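Local coordinates for protein sphingomyelinase-c (Listeria ivanovii, PDB 1ZWX) that belongs to the endonuclease/exonuclease/phosphatase family and folds as a DNase I-like sandwich of two mixed beta-sheets, at residues Asn197-Thr202 / Ala243-Asp248; Met224-Pro229 / Asn264-Thr269. All coordinates share one frame; numbering follows the deposited sequence.

Contact 1: Asn197-Thr202 / Ala243-Asp248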
# COMPACT_ATOMS: atom_id res chain seq x y z
N ASN A 197 6.62 -5.98 1.07
CA ASN A 197 6.82 -7.45 0.96
C ASN A 197 8.23 -7.87 1.46
O ASN A 197 8.79 -8.89 1.06
CB ASN A 197 6.52 -7.93 -0.45
CG ASN A 197 5.13 -8.53 -0.58
OD1 ASN A 197 4.70 -9.31 0.28
ND2 ASN A 197 4.41 -8.17 -1.63
N VAL A 198 8.79 -7.06 2.35
CA VAL A 198 10.08 -7.33 3.00
C VAL A 198 9.79 -7.38 4.49
O VAL A 198 9.32 -6.40 5.08
CB VAL A 198 11.12 -6.26 2.64
CG1 VAL A 198 12.46 -6.48 3.45
CG2 VAL A 198 11.37 -6.23 1.16
N ASN A 199 10.05 -8.54 5.09
CA ASN A 199 9.79 -8.76 6.49
C ASN A 199 10.82 -8.02 7.37
O ASN A 199 12.04 -8.07 7.11
CB ASN A 199 9.76 -10.29 6.77
CG ASN A 199 9.26 -10.64 8.16
OD1 ASN A 199 8.49 -9.91 8.78
ND2 ASN A 199 9.72 -11.78 8.66
N TYR A 200 10.32 -7.30 8.37
CA TYR A 200 11.12 -6.45 9.22
C TYR A 200 12.21 -7.26 9.92
O TYR A 200 11.97 -8.40 10.31
CB TYR A 200 10.26 -5.79 10.31
CG TYR A 200 11.11 -4.97 11.27
CD1 TYR A 200 11.72 -3.78 10.84
CD2 TYR A 200 11.33 -5.40 12.59
CE1 TYR A 200 12.52 -3.01 11.72
CE2 TYR A 200 12.13 -4.64 13.47
CZ TYR A 200 12.72 -3.46 13.02
OH TYR A 200 13.51 -2.71 13.87
N GLY A 201 13.39 -6.66 10.04
CA GLY A 201 14.45 -7.20 10.87
C GLY A 201 15.22 -8.33 10.23
O GLY A 201 15.91 -9.06 10.92
N THR A 202 15.10 -8.47 8.92
CA THR A 202 15.82 -9.51 8.17
C THR A 202 16.98 -8.84 7.47
O THR A 202 17.08 -7.59 7.48
CB THR A 202 14.91 -10.17 7.10
OG1 THR A 202 14.31 -9.16 6.26
CG2 THR A 202 13.82 -11.04 7.74
N ALA A 243 3.82 -18.31 9.19
CA ALA A 243 4.33 -17.43 10.23
C ALA A 243 3.88 -15.96 9.99
O ALA A 243 3.85 -15.51 8.83
CB ALA A 243 5.86 -17.52 10.29
N PRO A 244 3.52 -15.24 11.07
CA PRO A 244 3.17 -13.82 10.93
C PRO A 244 4.33 -13.03 10.33
O PRO A 244 5.49 -13.37 10.58
CB PRO A 244 2.89 -13.38 12.37
CG PRO A 244 2.55 -14.64 13.11
CD PRO A 244 3.42 -15.68 12.48
N GLU A 245 4.04 -12.01 9.52
CA GLU A 245 5.08 -11.18 8.91
C GLU A 245 4.76 -9.70 9.10
O GLU A 245 3.61 -9.35 9.37
CB GLU A 245 5.27 -11.50 7.42
CG GLU A 245 5.84 -12.93 7.13
CD GLU A 245 6.06 -13.21 5.64
OE1 GLU A 245 6.82 -12.45 4.98
OE2 GLU A 245 5.48 -14.20 5.12
N TYR A 246 5.79 -8.86 8.98
CA TYR A 246 5.65 -7.40 9.05
C TYR A 246 6.11 -6.85 7.70
O TYR A 246 7.29 -6.88 7.39
CB TYR A 246 6.50 -6.84 10.22
CG TYR A 246 6.12 -5.42 10.59
CD1 TYR A 246 5.51 -5.14 11.81
CD2 TYR A 246 6.34 -4.36 9.71
CE1 TYR A 246 5.14 -3.86 12.16
CE2 TYR A 246 5.96 -3.08 10.02
CZ TYR A 246 5.38 -2.83 11.27
OH TYR A 246 5.02 -1.55 11.62
N LEU A 247 5.16 -6.41 6.87
CA LEU A 247 5.40 -6.21 5.44
C LEU A 247 5.01 -4.82 4.92
O LEU A 247 5.33 -4.46 3.77
CB LEU A 247 4.58 -7.24 4.65
CG LEU A 247 4.92 -8.72 4.88
CD1 LEU A 247 3.95 -9.60 4.06
CD2 LEU A 247 6.38 -9.01 4.50
N ASP A 248 4.25 -4.09 5.74
CA ASP A 248 3.64 -2.80 5.31
C ASP A 248 4.29 -1.64 6.11
O ASP A 248 4.39 -1.67 7.33
CB ASP A 248 2.13 -2.80 5.55
CG ASP A 248 1.40 -3.92 4.81
OD1 ASP A 248 1.33 -5.05 5.33
OD2 ASP A 248 0.86 -3.63 3.72
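The carbonyl oxygen of Y246 draws two hydrogens from the loop beside it: Y200 N bonds to Y246 O at 3.2 Å, and N199 CA turns a C-H toward the same Y246 O at 3.3 Å. The pairing joins two loops of the DNase I-like fold, one following strand 189-193 and the other leading into strand 248-252, its antiparallel neighbour in the sheet. A side chain does part of the work. N199 OD1 accepts Y246 N at 2.9 Å along a nearly straight line (172°), although the donor is tilted 32° from the amide's carbonyl plane. With CG anti to the backbone N (chi1 -170°), the N199 side chain crosses that of E245 at about a right angle. Farther back, N197 N makes a weak bond to L247 O at 3.4 Å, and the methyl L247 CD2 lies 3.7 Å from N199 N. The N197 amide keeps OD1 near L247 CD1, while its ND2 is bonded to T152 O; the nearest atoms of this side chain and a bound phosphate ion are about 4 Å apart. Residues N199 to T202 form a type II turn in which T202 OG1 donates to N199 O at 2.7 Å, while T202 also N-caps helix 203-212. At that end Y200 CB rests on Y246 CB, 3.9 Å away.

Contact 2: Met224-Pro229 / Asn264-Thr269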
# COMPACT_ATOMS: atom_id res chain seq x y z
N MET A 224 5.13 -6.44 16.31
CA MET A 224 3.88 -6.42 15.59
C MET A 224 3.99 -7.26 14.29
O MET A 224 5.10 -7.69 13.87
CB MET A 224 3.48 -4.97 15.28
CG MET A 224 2.31 -4.38 16.11
SD MET A 224 2.07 -4.84 17.86
CE MET A 224 1.45 -6.54 17.78
N ALA A 225 2.85 -7.51 13.69
CA ALA A 225 2.78 -8.18 12.39
C ALA A 225 1.63 -7.54 11.65
O ALA A 225 0.53 -7.42 12.18
CB ALA A 225 2.52 -9.69 12.57
N THR A 226 1.90 -7.08 10.44
CA THR A 226 0.85 -6.52 9.60
C THR A 226 0.12 -7.62 8.81
O THR A 226 -0.97 -7.38 8.29
CB THR A 226 1.41 -5.47 8.63
OG1 THR A 226 2.24 -6.10 7.62
CG2 THR A 226 2.22 -4.41 9.41
N TRP A 227 0.74 -8.80 8.74
CA TRP A 227 0.16 -9.96 8.05
C TRP A 227 0.25 -11.07 9.09
O TRP A 227 1.34 -11.61 9.34
CB TRP A 227 0.93 -10.27 6.76
CG TRP A 227 0.28 -11.30 5.88
CD1 TRP A 227 -0.69 -11.11 4.94
CD2 TRP A 227 0.57 -12.71 5.88
NE1 TRP A 227 -1.04 -12.32 4.36
CE2 TRP A 227 -0.29 -13.31 4.93
CE3 TRP A 227 1.43 -13.52 6.63
CZ2 TRP A 227 -0.28 -14.71 4.68
CZ3 TRP A 227 1.44 -14.91 6.39
CH2 TRP A 227 0.58 -15.48 5.43
N ASP A 228 -0.87 -11.35 9.75
CA ASP A 228 -0.87 -12.20 10.94
C ASP A 228 -1.92 -13.32 10.93
O ASP A 228 -3.06 -13.10 11.34
CB ASP A 228 -1.08 -11.35 12.20
CG ASP A 228 -0.57 -12.04 13.45
OD1 ASP A 228 -0.44 -13.29 13.48
OD2 ASP A 228 -0.30 -11.33 14.42
N PRO A 229 -1.53 -14.52 10.45
CA PRO A 229 -2.49 -15.66 10.54
C PRO A 229 -2.89 -16.08 11.98
O PRO A 229 -3.85 -16.84 12.14
CB PRO A 229 -1.74 -16.80 9.83
CG PRO A 229 -0.68 -16.13 8.99
CD PRO A 229 -0.27 -14.92 9.80
N ASN A 264 5.49 4.74 12.77
CA ASN A 264 4.47 3.87 12.17
C ASN A 264 3.77 3.16 13.31
O ASN A 264 4.41 2.77 14.26
CB ASN A 264 5.09 2.79 11.27
CG ASN A 264 5.45 3.29 9.90
OD1 ASN A 264 5.78 2.49 9.01
ND2 ASN A 264 5.41 4.61 9.71
N LYS A 265 2.45 2.97 13.18
CA LYS A 265 1.67 2.17 14.10
C LYS A 265 0.77 1.24 13.29
O LYS A 265 0.07 1.68 12.38
CB LYS A 265 0.79 3.05 15.02
CG LYS A 265 -0.02 2.22 16.02
CD LYS A 265 -0.50 2.96 17.24
CE LYS A 265 -0.81 1.96 18.37
N VAL A 266 0.80 -0.04 13.64
CA VAL A 266 -0.07 -1.05 13.04
C VAL A 266 -1.40 -1.01 13.80
O VAL A 266 -1.41 -1.06 15.04
CB VAL A 266 0.54 -2.47 13.16
CG1 VAL A 266 -0.38 -3.52 12.51
CG2 VAL A 266 1.92 -2.52 12.54
N LEU A 267 -2.49 -0.89 13.05
CA LEU A 267 -3.83 -0.89 13.63
C LEU A 267 -4.48 -2.26 13.51
O LEU A 267 -4.72 -2.74 12.40
CB LEU A 267 -4.69 0.20 12.97
CG LEU A 267 -4.00 1.56 12.81
CD1 LEU A 267 -4.80 2.45 11.87
CD2 LEU A 267 -3.77 2.24 14.19
N HIS A 268 -4.77 -2.86 14.66
CA HIS A 268 -5.36 -4.19 14.73
C HIS A 268 -6.88 -4.17 14.80
O HIS A 268 -7.48 -5.13 15.27
CB HIS A 268 -4.81 -4.94 15.94
CG HIS A 268 -3.33 -5.14 15.90
ND1 HIS A 268 -2.45 -4.26 16.49
CD2 HIS A 268 -2.58 -6.10 15.31
CE1 HIS A 268 -1.21 -4.68 16.28
NE2 HIS A 268 -1.26 -5.79 15.57
N THR A 269 -7.50 -3.10 14.31
CA THR A 269 -8.93 -2.95 14.49
C THR A 269 -9.73 -3.97 13.66
O THR A 269 -9.47 -4.16 12.46
CB THR A 269 -9.39 -1.49 14.20
OG1 THR A 269 -10.79 -1.36 14.51
CG2 THR A 269 -9.10 -1.05 12.74
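Strand 262-266 is an outermost strand of one of the two six-stranded sheets, and the loop 224-229 lies against its last residue, V266, and against H268 just beyond. The contact is made by carbon and sulfur. T226 and V266 side chains meet at about a right angle, methyl to methyl, with T226 CG2 3.7 Å from V266 CG2. Next to them M224 CG sits 3.9 Å from V266 CB. The methionine then folds round the rim of the imidazole: bends at chi2 (35°) and chi3 (-73°) carry the chain past the ring instead of straight out. M224 CG comes in at the edge, near the ring plane, 3.5 Å from H268 CE1. Beyond it M224 SD is 4.7 Å from the centroid of the H268 ring, a Met-aromatic contact also made at the edge. One face of the same ring receives V266 CG1, offset toward the rim, and Y292 meets H268 edge-to-face, so several neighbours hold the ring. A225 O is buried here and has no polar partner in the model. T226 OG1 turns off to D248 OD1 and L247 N. Opposite E245 the chain fits a classic beta bulge, with T226 and W227 sharing that one partner, and the backbone of T226 also bonds to Y292. A loop packed in this way between the terminal strand of one sheet and the approach to the terminal strand of the other fits the DNase I-like beta-sandwich.

How the contacts relate
From the N terminus the chain passes 197-202, then 224-229, 243-248 and 264-269, so the segments alternate and the two contacts cross. Contact 1 closes a loop that holds helices 203-212 and 233-238; contact 2 starts inside that loop and closes beyond strand 248-252 in the sequence. With centres 11 Å apart they meet directly: 243-248 lies between 197-202 and 224-229 and touches both. E245 N and W227 O, 2.7 Å apart, probably form a hydrogen bond, and Y246 CD1 packs 3.3 Å from M224 O. Together they tie the loop after strand 189-193 and the loop into strand 248-252 to strand 262-266 of the other sheet.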